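Local atomic coordinates of putative modification methylase (PDB entry 2ZIG), a protein that probably transfers a methyl group from S-adenosyl-L-methionine to the N4 amino group of cytosine in DNA, as a modification enzyme of a restriction system. Residues F128-P133 / L171-P176; V79-F84 / R124-D129; A244-T249 / A270-E275. One frame throughout, in Å; residues are numbered along the deposited sequence.

Interaction 1: residues F128-P133 / L171-P176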
ATOM      1  N   PHE B 128      -9.760  13.876   1.950  1.00 33.93           N
ATOM      2  CA  PHE B 128      -8.303  13.951   1.848  1.00 32.66           C
ATOM      3  C   PHE B 128      -7.774  13.712   0.434  1.00 31.60           C
ATOM      4  O   PHE B 128      -8.363  12.955  -0.335  1.00 30.32           O
ATOM      5  CB  PHE B 128      -7.673  12.904   2.773  1.00 32.70           C
ATOM      6  CG  PHE B 128      -7.633  13.309   4.213  1.00 31.41           C
ATOM      7  CD1 PHE B 128      -6.722  14.265   4.650  1.00 30.42           C
ATOM      8  CD2 PHE B 128      -8.509  12.743   5.130  1.00 28.33           C
ATOM      9  CE1 PHE B 128      -6.683  14.652   5.981  1.00 30.31           C
ATOM     10  CE2 PHE B 128      -8.475  13.126   6.463  1.00 29.16           C
ATOM     11  CZ  PHE B 128      -7.559  14.082   6.889  1.00 29.05           C
ATOM     12  N   ASP B 129      -6.665  14.366   0.095  1.00 31.16           N
ATOM     13  CA  ASP B 129      -6.027  14.150  -1.205  1.00 32.38           C
ATOM     14  C   ASP B 129      -4.990  13.081  -0.935  1.00 32.65           C
ATOM     15  O   ASP B 129      -4.105  13.271  -0.102  1.00 34.48           O
ATOM     16  CB  ASP B 129      -5.276  15.386  -1.706  1.00 32.52           C
ATOM     17  CG  ASP B 129      -6.151  16.337  -2.471  1.00 33.24           C
ATOM     18  OD1 ASP B 129      -7.053  15.871  -3.190  1.00 32.14           O
ATOM     19  OD2 ASP B 129      -5.920  17.558  -2.368  1.00 35.97           O
ATOM     20  N   ASN B 130      -5.075  11.958  -1.624  1.00 30.91           N
ATOM     21  CA  ASN B 130      -4.086  10.926  -1.389  1.00 29.31           C
ATOM     22  C   ASN B 130      -2.747  11.237  -2.052  1.00 28.25           C
ATOM     23  O   ASN B 130      -2.688  11.606  -3.218  1.00 29.65           O
ATOM     24  CB  ASN B 130      -4.600   9.571  -1.878  1.00 27.78           C
ATOM     25  CG  ASN B 130      -3.562   8.486  -1.742  1.00 26.36           C
ATOM     26  OD1 ASN B 130      -2.909   8.119  -2.715  1.00 28.30           O
ATOM     27  ND2 ASN B 130      -3.384   7.979  -0.524  1.00 24.65           N
ATOM     28  N   LEU B 131      -1.675  11.097  -1.285  1.00 26.64           N
ATOM     29  CA  LEU B 131      -0.327  11.301  -1.786  1.00 25.08           C
ATOM     30  C   LEU B 131       0.353   9.925  -1.736  1.00 25.26           C
ATOM     31  O   LEU B 131      -0.176   8.984  -1.132  1.00 23.36           O
ATOM     32  CB  LEU B 131       0.418  12.297  -0.897  1.00 26.99           C
ATOM     33  CG  LEU B 131       0.424  13.793  -1.274  1.00 29.69           C
ATOM     34  CD1 LEU B 131      -0.869  14.203  -1.940  1.00 27.96           C
ATOM     35  CD2 LEU B 131       0.683  14.619  -0.016  1.00 25.98           C
ATOM     36  N   ASN B 132       1.507   9.796  -2.375  1.00 21.04           N
ATOM     37  CA  ASN B 132       2.199   8.522  -2.359  1.00 23.69           C
ATOM     38  C   ASN B 132       2.710   8.201  -0.962  1.00 20.47           C
ATOM     39  O   ASN B 132       3.255   9.053  -0.267  1.00 21.52           O
ATOM     40  CB  ASN B 132       3.368   8.522  -3.346  1.00 21.89           C
ATOM     41  CG  ASN B 132       2.974   7.982  -4.697  1.00 25.50           C
ATOM     42  OD1 ASN B 132       2.142   7.082  -4.788  1.00 28.34           O
ATOM     43  ND2 ASN B 132       3.574   8.512  -5.752  1.00 26.69           N
ATOM     44  N   PRO B 133       2.525   6.960  -0.523  1.00 21.00           N
ATOM     45  CA  PRO B 133       3.018   6.646   0.816  1.00 20.44           C
ATOM     46  C   PRO B 133       4.502   6.410   0.716  1.00 19.27           C
ATOM     47  O   PRO B 133       5.056   6.360  -0.384  1.00 16.20           O
ATOM     48  CB  PRO B 133       2.289   5.355   1.148  1.00 19.75           C
ATOM     49  CG  PRO B 133       2.299   4.669  -0.182  1.00 21.81           C
ATOM     50  CD  PRO B 133       1.878   5.786  -1.131  1.00 19.73           C
ATOM     51  N   LEU B 171       1.320   6.317   5.219  1.00 20.25           N
ATOM     52  CA  LEU B 171       0.291   6.969   4.419  1.00 19.78           C
ATOM     53  C   LEU B 171       0.365   8.482   4.527  1.00 19.47           C
ATOM     54  O   LEU B 171       0.606   9.026   5.596  1.00 21.17           O
ATOM     55  CB  LEU B 171      -1.085   6.480   4.864  1.00 18.12           C
ATOM     56  CG  LEU B 171      -1.227   4.952   4.860  1.00 17.98           C
ATOM     57  CD1 LEU B 171      -2.589   4.547   5.414  1.00 19.48           C
ATOM     58  CD2 LEU B 171      -1.054   4.442   3.444  1.00 15.49           C
ATOM     59  N   MET B 172       0.153   9.155   3.405  1.00 22.49           N
ATOM     60  CA  MET B 172       0.196  10.609   3.355  1.00 24.23           C
ATOM     61  C   MET B 172      -1.152  11.113   2.846  1.00 26.34           C
ATOM     62  O   MET B 172      -1.510  10.901   1.684  1.00 25.48           O
ATOM     63  CB  MET B 172       1.313  11.057   2.413  1.00 24.63           C
ATOM     64  CG  MET B 172       2.673  10.446   2.720  1.00 24.58           C
ATOM     65  SD  MET B 172       3.580  11.360   3.965  1.00 28.72           S
ATOM     66  CE  MET B 172       5.195  10.577   3.860  1.00 30.40           C
ATOM     67  N   GLN B 173      -1.893  11.776   3.727  1.00 27.12           N
ATOM     68  CA  GLN B 173      -3.202  12.302   3.380  1.00 29.28           C
ATOM     69  C   GLN B 173      -3.215  13.806   3.589  1.00 30.28           C
ATOM     70  O   GLN B 173      -3.168  14.282   4.724  1.00 32.71           O
ATOM     71  CB  GLN B 173      -4.262  11.623   4.238  1.00 28.61           C
ATOM     72  CG  GLN B 173      -4.279  10.110   4.063  1.00 27.93           C
ATOM     73  CD  GLN B 173      -4.581   9.707   2.639  1.00 30.05           C
ATOM     74  OE1 GLN B 173      -3.800   8.999   1.997  1.00 31.60           O
ATOM     75  NE2 GLN B 173      -5.725  10.160   2.129  1.00 30.91           N
ATOM     76  N   ARG B 174      -3.281  14.547   2.488  1.00 30.96           N
ATOM     77  CA  ARG B 174      -3.263  16.003   2.539  1.00 32.03           C
ATOM     78  C   ARG B 174      -4.631  16.657   2.469  1.00 32.02           C
ATOM     79  O   ARG B 174      -5.493  16.237   1.700  1.00 29.96           O
ATOM     80  CB  ARG B 174      -2.389  16.547   1.404  1.00 34.18           C
ATOM     81  CG  ARG B 174      -2.163  18.050   1.441  1.00 37.90           C
ATOM     82  CD  ARG B 174      -1.030  18.462   0.508  1.00 39.12           C
ATOM     83  NE  ARG B 174      -1.331  18.182  -0.893  1.00 43.77           N
ATOM     84  CZ  ARG B 174      -0.447  18.280  -1.884  1.00 44.13           C
ATOM     85  NH1 ARG B 174      -0.805  18.006  -3.130  1.00 43.89           N
ATOM     86  NH2 ARG B 174       0.802  18.643  -1.631  1.00 45.98           N
ATOM     87  N   LYS B 175      -4.823  17.685   3.290  1.00 34.56           N
ATOM     88  CA  LYS B 175      -6.075  18.426   3.293  1.00 36.29           C
ATOM     89  C   LYS B 175      -5.932  19.497   2.226  1.00 37.57           C
ATOM     90  O   LYS B 175      -5.101  20.394   2.349  1.00 38.08           O
ATOM     91  CB  LYS B 175      -6.324  19.103   4.642  1.00 36.89           C
ATOM     92  CG  LYS B 175      -7.559  20.010   4.630  1.00 36.27           C
ATOM     93  CD  LYS B 175      -7.794  20.680   5.969  1.00 35.91           C
ATOM     94  CE  LYS B 175      -9.051  21.532   5.930  1.00 36.22           C
ATOM     95  NZ  LYS B 175      -9.334  22.172   7.241  1.00 34.80           N
ATOM     96  N   PRO B 176      -6.734  19.417   1.160  1.00 39.31           N
ATOM     97  CA  PRO B 176      -6.649  20.414   0.092  1.00 42.14           C
ATOM     98  C   PRO B 176      -7.038  21.793   0.611  1.00 45.59           C
ATOM     99  O   PRO B 176      -7.347  21.951   1.792  1.00 45.85           O
ATOM    100  CB  PRO B 176      -7.634  19.883  -0.942  1.00 40.59           C
ATOM    101  CG  PRO B 176      -8.679  19.261  -0.095  1.00 40.82           C
ATOM    102  CD  PRO B 176      -7.875  18.513   0.943  1.00 39.36           C
TER
HETATM  103  O   HOH W   1      -0.723   7.684   1.228  1.00 16.69           O
HETATM  104  O   HOH W   2      -6.614   8.631   0.247  1.00 41.28           O
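D129 and R174 form a hydrogen-bonded pair in the antiparallel part of the mixed, Rossmann-like methyltransferase sheet, where strand 129-137 runs beside strand 167-174. Their two backbone bonds set the register: D129 N bonds to R174 O (2.7 Å), and R174 N answers to D129 O (3.0 Å). L131 N also bonds to M172 O.

Amide groups add a second link at the non-hydrogen-bonded pair. N130 CG stands anti to its backbone N (chi1 176°), and from there ND2 donates a somewhat bent hydrogen bond to a lone pair of Q173 OE1 (2.8 Å). A water accepts from Q173 NE2 at 2.6 Å, so both ends of this buried amide are paired, while Q120 of helix 115-125 takes a second bond from N130 ND2.

On the other face, L131 CB touches M172 CB (3.6 Å), and L131 CD1 lies over the R174 guanidinium toward its rim, where a methyl packs on the flat cation without competing for its N-H donors. The carboxylate of D129, on the same face as R174, forms a salt bridge through OD1 with R109 of the second subunit. On the N130 side, Q173 crosses F128 at about a right angle, with NE2 3.4 Å from F128 CB.

Interaction 2: residues V79-F84 / R124-D129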
ATOM      1  N   VAL B  79     -12.028   9.811  13.911  1.00 33.65           N
ATOM      2  CA  VAL B  79     -10.828  10.532  14.316  1.00 33.38           C
ATOM      3  C   VAL B  79     -10.275  11.288  13.106  1.00 32.72           C
ATOM      4  O   VAL B  79      -9.931  12.467  13.203  1.00 33.58           O
ATOM      5  CB  VAL B  79      -9.752   9.563  14.840  1.00 34.08           C
ATOM      6  CG1 VAL B  79      -8.473  10.322  15.163  1.00 35.40           C
ATOM      7  CG2 VAL B  79     -10.273   8.837  16.071  1.00 33.40           C
ATOM      8  N   TRP B  80     -10.205  10.610  11.963  1.00 31.92           N
ATOM      9  CA  TRP B  80      -9.694  11.228  10.739  1.00 32.08           C
ATOM     10  C   TRP B  80     -10.567  12.441  10.378  1.00 33.28           C
ATOM     11  O   TRP B  80     -10.071  13.432   9.827  1.00 34.19           O
ATOM     12  CB  TRP B  80      -9.695  10.219   9.572  1.00 29.61           C
ATOM     13  CG  TRP B  80      -9.000   8.889   9.827  1.00 27.68           C
ATOM     14  CD1 TRP B  80      -9.367   7.675   9.317  1.00 26.98           C
ATOM     15  CD2 TRP B  80      -7.828   8.644  10.629  1.00 26.41           C
ATOM     16  NE1 TRP B  80      -8.508   6.695   9.752  1.00 27.05           N
ATOM     17  CE2 TRP B  80      -7.555   7.260  10.556  1.00 26.42           C
ATOM     18  CE3 TRP B  80      -6.986   9.458  11.401  1.00 26.57           C
ATOM     19  CZ2 TRP B  80      -6.473   6.670  11.230  1.00 27.74           C
ATOM     20  CZ3 TRP B  80      -5.913   8.873  12.070  1.00 25.05           C
ATOM     21  CH2 TRP B  80      -5.667   7.489  11.978  1.00 27.06           C
ATOM     22  N   ARG B  81     -11.863  12.362  10.686  1.00 35.91           N
ATOM     23  CA  ARG B  81     -12.790  13.469  10.399  1.00 36.48           C
ATOM     24  C   ARG B  81     -12.391  14.721  11.160  1.00 35.05           C
ATOM     25  O   ARG B  81     -12.352  15.807  10.594  1.00 36.19           O
ATOM     26  CB  ARG B  81     -14.228  13.115  10.776  1.00 38.64           C
ATOM     27  CG  ARG B  81     -14.976  12.321   9.733  1.00 44.28           C
ATOM     28  CD  ARG B  81     -16.483  12.487   9.897  1.00 46.75           C
ATOM     29  NE  ARG B  81     -17.216  11.644   8.956  1.00 50.13           N
ATOM     30  CZ  ARG B  81     -17.219  10.315   8.992  1.00 51.14           C
ATOM     31  NH1 ARG B  81     -16.532   9.672   9.930  1.00 51.05           N
ATOM     32  NH2 ARG B  81     -17.895   9.627   8.079  1.00 51.97           N
ATOM     33  N   GLU B  82     -12.114  14.571  12.449  1.00 33.30           N
ATOM     34  CA  GLU B  82     -11.696  15.709  13.257  1.00 35.60           C
ATOM     35  C   GLU B  82     -10.338  16.212  12.777  1.00 34.73           C
ATOM     36  O   GLU B  82     -10.107  17.421  12.708  1.00 35.32           O
ATOM     37  CB  GLU B  82     -11.602  15.326  14.740  1.00 38.00           C
ATOM     38  CG  GLU B  82     -12.946  15.177  15.435  1.00 41.63           C
ATOM     39  CD  GLU B  82     -13.843  16.380  15.214  1.00 41.59           C
ATOM     40  OE1 GLU B  82     -13.390  17.517  15.444  1.00 41.82           O
ATOM     41  OE2 GLU B  82     -15.005  16.188  14.808  1.00 46.11           O
ATOM     42  N   VAL B  83      -9.438  15.285  12.454  1.00 33.53           N
ATOM     43  CA  VAL B  83      -8.116  15.665  11.971  1.00 30.58           C
ATOM     44  C   VAL B  83      -8.267  16.540  10.732  1.00 29.58           C
ATOM     45  O   VAL B  83      -7.602  17.562  10.602  1.00 29.63           O
ATOM     46  CB  VAL B  83      -7.258  14.428  11.596  1.00 30.73           C
ATOM     47  CG1 VAL B  83      -6.025  14.870  10.777  1.00 24.31           C
ATOM     48  CG2 VAL B  83      -6.818  13.702  12.864  1.00 27.98           C
ATOM     49  N   PHE B  84      -9.152  16.142   9.829  1.00 29.26           N
ATOM     50  CA  PHE B  84      -9.353  16.906   8.608  1.00 30.58           C
ATOM     51  C   PHE B  84      -9.813  18.327   8.916  1.00 32.00           C
ATOM     52  O   PHE B  84      -9.467  19.278   8.211  1.00 32.87           O
ATOM     53  CB  PHE B  84     -10.371  16.204   7.712  1.00 29.47           C
ATOM     54  CG  PHE B  84     -10.613  16.905   6.403  1.00 32.35           C
ATOM     55  CD1 PHE B  84     -11.574  17.905   6.295  1.00 33.18           C
ATOM     56  CD2 PHE B  84      -9.867  16.579   5.279  1.00 31.98           C
ATOM     57  CE1 PHE B  84     -11.787  18.571   5.083  1.00 30.54           C
ATOM     58  CE2 PHE B  84     -10.075  17.240   4.069  1.00 33.04           C
ATOM     59  CZ  PHE B  84     -11.039  18.237   3.976  1.00 32.26           C
ATOM     60  N   ARG B 124     -10.202   9.045   1.569  1.00 33.98           N
ATOM     61  CA  ARG B 124     -10.669   9.771   0.397  1.00 36.23           C
ATOM     62  C   ARG B 124     -12.118  10.186   0.631  1.00 37.81           C
ATOM     63  O   ARG B 124     -12.491  11.332   0.386  1.00 38.62           O
ATOM     64  CB  ARG B 124     -10.601   8.893  -0.843  1.00 37.29           C
ATOM     65  CG  ARG B 124     -11.142   9.566  -2.094  1.00 38.25           C
ATOM     66  CD  ARG B 124     -11.498   8.523  -3.127  1.00 37.82           C
ATOM     67  NE  ARG B 124     -10.400   7.578  -3.255  1.00 40.97           N
ATOM     68  CZ  ARG B 124     -10.540   6.289  -3.532  1.00 40.28           C
ATOM     69  NH1 ARG B 124     -11.742   5.759  -3.722  1.00 38.54           N
ATOM     70  NH2 ARG B 124      -9.466   5.525  -3.590  1.00 44.66           N
ATOM     71  N   LYS B 125     -12.923   9.245   1.119  1.00 38.99           N
ATOM     72  CA  LYS B 125     -14.335   9.502   1.394  1.00 41.04           C
ATOM     73  C   LYS B 125     -14.473  10.680   2.343  1.00 41.91           C
ATOM     74  O   LYS B 125     -15.526  11.310   2.406  1.00 42.94           O
ATOM     75  CB  LYS B 125     -14.997   8.280   2.039  1.00 42.79           C
ATOM     76  CG  LYS B 125     -14.607   6.942   1.438  1.00 45.51           C
ATOM     77  CD  LYS B 125     -15.077   6.799   0.008  1.00 48.78           C
ATOM     78  CE  LYS B 125     -14.787   5.398  -0.513  1.00 51.91           C
ATOM     79  NZ  LYS B 125     -15.404   4.353   0.362  1.00 52.34           N
ATOM     80  N   LEU B 126     -13.411  10.968   3.093  1.00 40.83           N
ATOM     81  CA  LEU B 126     -13.442  12.071   4.037  1.00 39.08           C
ATOM     82  C   LEU B 126     -12.974  13.395   3.440  1.00 39.00           C
ATOM     83  O   LEU B 126     -13.044  14.428   4.101  1.00 40.20           O
ATOM     84  CB  LEU B 126     -12.610  11.733   5.276  1.00 37.58           C
ATOM     85  CG  LEU B 126     -12.991  10.433   5.989  1.00 39.13           C
ATOM     86  CD1 LEU B 126     -12.251  10.349   7.313  1.00 37.44           C
ATOM     87  CD2 LEU B 126     -14.502  10.386   6.227  1.00 40.59           C
ATOM     88  N   GLY B 127     -12.496  13.368   2.197  1.00 38.31           N
ATOM     89  CA  GLY B 127     -12.051  14.595   1.554  1.00 36.38           C
ATOM     90  C   GLY B 127     -10.550  14.777   1.378  1.00 35.96           C
ATOM     91  O   GLY B 127     -10.107  15.730   0.736  1.00 35.66           O
ATOM     92  N   PHE B 128      -9.760  13.876   1.950  1.00 33.93           N
ATOM     93  CA  PHE B 128      -8.303  13.951   1.848  1.00 32.66           C
ATOM     94  C   PHE B 128      -7.774  13.712   0.434  1.00 31.60           C
ATOM     95  O   PHE B 128      -8.363  12.955  -0.335  1.00 30.32           O
ATOM     96  CB  PHE B 128      -7.673  12.904   2.773  1.00 32.70           C
ATOM     97  CG  PHE B 128      -7.633  13.309   4.213  1.00 31.41           C
ATOM     98  CD1 PHE B 128      -6.722  14.265   4.650  1.00 30.42           C
ATOM     99  CD2 PHE B 128      -8.509  12.743   5.130  1.00 28.33           C
ATOM    100  CE1 PHE B 128      -6.683  14.652   5.981  1.00 30.31           C
ATOM    101  CE2 PHE B 128      -8.475  13.126   6.463  1.00 29.16           C
ATOM    102  CZ  PHE B 128      -7.559  14.082   6.889  1.00 29.05           C
ATOM    103  N   ASP B 129      -6.665  14.366   0.095  1.00 31.16           N
ATOM    104  CA  ASP B 129      -6.027  14.150  -1.205  1.00 32.38           C
ATOM    105  C   ASP B 129      -4.990  13.081  -0.935  1.00 32.65           C
ATOM    106  O   ASP B 129      -4.105  13.271  -0.102  1.00 34.48           O
ATOM    107  CB  ASP B 129      -5.276  15.386  -1.706  1.00 32.52           C
ATOM    108  CG  ASP B 129      -6.151  16.337  -2.471  1.00 33.24           C
ATOM    109  OD1 ASP B 129      -7.053  15.871  -3.190  1.00 32.14           O
ATOM    110  OD2 ASP B 129      -5.920  17.558  -2.368  1.00 35.97           O
TER
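The Schellman motif at the C-terminal end of helix 115-125 brings L126 and F128 against W80, R81 and F84 of helix 66-86. Glycine suits G127, the residue of positive phi (107°): a CB there would jam against the preceding carbonyl O and also crowd the F84 ring.

The rings of F84 and F128 form a T-shaped pair, centroids 5.1 Å apart and planes at 89°. F84 presents its edge, with CD2 3.6 Å above the plane of the F128 ring and over its centre. F84 has CG anti to the backbone N (chi1 -178°), which carries its ring out toward the turn, where L126 O sits 3.9 Å above the F84 ring plane. The rim of F128 meets the helix backbone, CE2 lying 3.7 Å from W80 O. An alanine in place of F128 is likely to open a gap beside F84 CB and deprive the F84 edge of the face it points at.

L126 divides its two methyls: CD1 presses on W80 CB at 3.4 Å, and CD2 covers the centre of the R81 guanidinium, 3.8 Å above its plane, so a leucine serves both the buried side and the exposed arginine.

K175, just past strand 167-174, makes a cation-pi contact with F84, and its NZ hydrogen-bonds to L87 O and F84 O. L93 of strand 91-97 touches W80, V83 and F128, so helix 66-86 and the turn after helix 115-125 both rest on the central sheet.

Interaction 3: residues A244-T249 / A270-E275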
ATOM      1  N   ALA B 244      -1.126   9.101  20.953  1.00 28.17           N
ATOM      2  CA  ALA B 244       0.231   9.304  21.454  1.00 27.35           C
ATOM      3  C   ALA B 244       0.994   8.187  22.170  1.00 29.00           C
ATOM      4  O   ALA B 244       2.224   8.157  22.107  1.00 28.25           O
ATOM      5  CB  ALA B 244       0.255  10.561  22.313  1.00 26.09           C
ATOM      6  N   GLY B 245       0.299   7.280  22.851  1.00 30.01           N
ATOM      7  CA  GLY B 245       1.011   6.224  23.547  1.00 29.40           C
ATOM      8  C   GLY B 245       2.060   6.852  24.451  1.00 31.86           C
ATOM      9  O   GLY B 245       1.743   7.783  25.201  1.00 31.39           O
ATOM     10  N   THR B 246       3.302   6.377  24.384  1.00 29.95           N
ATOM     11  CA  THR B 246       4.345   6.945  25.226  1.00 30.45           C
ATOM     12  C   THR B 246       4.902   8.268  24.705  1.00 29.94           C
ATOM     13  O   THR B 246       5.915   8.762  25.209  1.00 28.26           O
ATOM     14  CB  THR B 246       5.503   5.967  25.446  1.00 33.45           C
ATOM     15  OG1 THR B 246       5.930   5.439  24.188  1.00 35.77           O
ATOM     16  CG2 THR B 246       5.064   4.838  26.365  1.00 35.04           C
ATOM     17  N   GLY B 247       4.241   8.826  23.691  1.00 27.72           N
ATOM     18  CA  GLY B 247       4.632  10.124  23.161  1.00 29.00           C
ATOM     19  C   GLY B 247       5.772  10.275  22.168  1.00 28.27           C
ATOM     20  O   GLY B 247       6.350  11.358  22.065  1.00 31.14           O
ATOM     21  N   THR B 248       6.082   9.221  21.422  1.00 27.08           N
ATOM     22  CA  THR B 248       7.158   9.273  20.440  1.00 23.82           C
ATOM     23  C   THR B 248       7.039  10.514  19.560  1.00 23.78           C
ATOM     24  O   THR B 248       8.004  11.269  19.393  1.00 25.02           O
ATOM     25  CB  THR B 248       7.136   8.033  19.528  1.00 23.36           C
ATOM     26  OG1 THR B 248       7.100   6.856  20.337  1.00 26.91           O
ATOM     27  CG2 THR B 248       8.377   7.990  18.645  1.00 21.81           C
ATOM     28  N   THR B 249       5.852  10.736  19.012  1.00 20.45           N
ATOM     29  CA  THR B 249       5.643  11.874  18.132  1.00 20.45           C
ATOM     30  C   THR B 249       5.775  13.219  18.834  1.00 21.34           C
ATOM     31  O   THR B 249       6.304  14.167  18.265  1.00 20.54           O
ATOM     32  CB  THR B 249       4.277  11.793  17.454  1.00 20.10           C
ATOM     33  OG1 THR B 249       4.158  10.533  16.776  1.00 19.95           O
ATOM     34  CG2 THR B 249       4.117  12.934  16.450  1.00 21.31           C
ATOM     35  N   ALA B 270       0.065   7.930  29.348  1.00 32.67           N
ATOM     36  CA  ALA B 270       0.283   9.369  29.295  1.00 34.22           C
ATOM     37  C   ALA B 270       1.321   9.734  30.348  1.00 34.04           C
ATOM     38  O   ALA B 270       2.144  10.617  30.132  1.00 36.46           O
ATOM     39  CB  ALA B 270      -1.026  10.120  29.554  1.00 34.94           C
ATOM     40  N   GLN B 271       1.288   9.042  31.483  1.00 33.19           N
ATOM     41  CA  GLN B 271       2.245   9.307  32.558  1.00 34.67           C
ATOM     42  C   GLN B 271       3.628   8.835  32.132  1.00 33.83           C
ATOM     43  O   GLN B 271       4.639   9.429  32.499  1.00 31.21           O
ATOM     44  CB  GLN B 271       1.843   8.580  33.841  1.00 34.95           C
ATOM     45  CG  GLN B 271       1.773   9.470  35.062  1.00 38.95           C
ATOM     46  CD  GLN B 271       3.017  10.313  35.267  1.00 39.89           C
ATOM     47  OE1 GLN B 271       4.128   9.796  35.404  1.00 43.51           O
ATOM     48  NE2 GLN B 271       2.835  11.621  35.293  1.00 38.08           N
ATOM     49  N   LEU B 272       3.669   7.749  31.370  1.00 34.28           N
ATOM     50  CA  LEU B 272       4.938   7.236  30.884  1.00 33.87           C
ATOM     51  C   LEU B 272       5.450   8.252  29.868  1.00 33.44           C
ATOM     52  O   LEU B 272       6.643   8.552  29.808  1.00 33.98           O
ATOM     53  CB  LEU B 272       4.742   5.868  30.225  1.00 33.54           C
ATOM     54  CG  LEU B 272       4.367   4.717  31.167  1.00 33.24           C
ATOM     55  CD1 LEU B 272       4.173   3.445  30.363  1.00 32.79           C
ATOM     56  CD2 LEU B 272       5.464   4.519  32.214  1.00 31.61           C
ATOM     57  N   ALA B 273       4.523   8.785  29.084  1.00 31.34           N
ATOM     58  CA  ALA B 273       4.843   9.778  28.072  1.00 31.48           C
ATOM     59  C   ALA B 273       5.513  10.997  28.695  1.00 32.33           C
ATOM     60  O   ALA B 273       6.551  11.456  28.217  1.00 31.29           O
ATOM     61  CB  ALA B 273       3.574  10.199  27.347  1.00 32.48           C
ATOM     62  N   LYS B 274       4.909  11.524  29.757  1.00 32.89           N
ATOM     63  CA  LYS B 274       5.450  12.689  30.450  1.00 32.93           C
ATOM     64  C   LYS B 274       6.861  12.442  30.959  1.00 33.39           C
ATOM     65  O   LYS B 274       7.720  13.313  30.845  1.00 32.85           O
ATOM     66  CB  LYS B 274       4.563  13.086  31.633  1.00 33.72           C
ATOM     67  CG  LYS B 274       5.274  13.989  32.631  1.00 34.38           C
ATOM     68  CD  LYS B 274       4.357  14.478  33.754  1.00 39.95           C
ATOM     69  CE  LYS B 274       3.332  15.480  33.241  1.00 40.21           C
ATOM     70  NZ  LYS B 274       2.697  16.255  34.348  1.00 43.81           N
ATOM     71  N   GLU B 275       7.087  11.263  31.538  1.00 34.25           N
ATOM     72  CA  GLU B 275       8.401  10.899  32.072  1.00 35.32           C
ATOM     73  C   GLU B 275       9.419  10.704  30.946  1.00 34.71           C
ATOM     74  O   GLU B 275      10.572  11.121  31.050  1.00 33.86           O
ATOM     75  CB  GLU B 275       8.289   9.616  32.914  1.00 36.26           C
ATOM     76  CG  GLU B 275       7.459   9.781  34.209  1.00 37.29           C
ATOM     77  CD  GLU B 275       7.132   8.459  34.904  1.00 37.34           C
ATOM     78  OE1 GLU B 275       6.410   8.486  35.919  1.00 39.94           O
ATOM     79  OE2 GLU B 275       7.585   7.392  34.443  1.00 38.48           O
TER
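T246 and A273 bring their backbones close, CA to CA 4.0 Å, where the glycine-rich loop after strand 238-241 abuts helix 267-280. The loop matches the FxGxG motif (motif I) of amino-methyltransferases, and T246 and T248 bind S-adenosyl-L-methionine, although no cofactor is bound to this chain here.

The polar element across the contact is a CH...O interaction: A273 CA lies 3.2 Å from T246 O, with an angle of 146° at the hydrogen. No conventional hydrogen bond joins the two segments.

Van der Waals contacts complete the junction. A273 CB rests 3.5 Å from T246 O and 3.7 Å from G245 O, so alanine suits a helix face that lies directly against loop backbone. T246 CG2 touches L272 CB at 4.0 Å; with chi1 at 50°, OG1 lies between the backbone N and the carbonyl carbon, which puts CG2 anti to the carbonyl carbon, beside the backbone N, and turns it to the leucine.

Backbone bonds shape the loop itself. G247 N bonds to A244 O (2.7 Å), and G247 is the N-cap of helix 248-255; at its backbone angles (phi 82°) a CB would jam against the carbonyl O of T246 and crowd A273 CB, so glycine is called for. G245 N bonds to the carboxylate of E264, itself a cofactor-binding residue.

The loop thus links strand 238-241 to helix 248-255 and has helix 267-280 at its side. From that helix R276 bonds to T248 OG1 and weakly to T246 OG1, while A270 and A273 also touch L24 of strand 22-26.

Overall arrangement
Following the chain, interaction 2 comes first: helix 66-86 meets the end of helix 115-125, closing a loop of 39 residues that includes strand 91-97. Interaction 1 opens where it ends, sharing F128 and D129, and closes a second loop of 37 residues between neighbouring strands. The two overlap at that point without nesting, and K175 NZ, bonded to F84 O, ties them directly. Both reach the second subunit. Interaction 3 follows in series: across 20 residues that include strand 259-264, it joins the cofactor-binding loop between strand 238-241 and helix 248-255 to helix 267-280. Its centre lies about 26 Å from that of interaction 1, on the opposite side of the chain's centre.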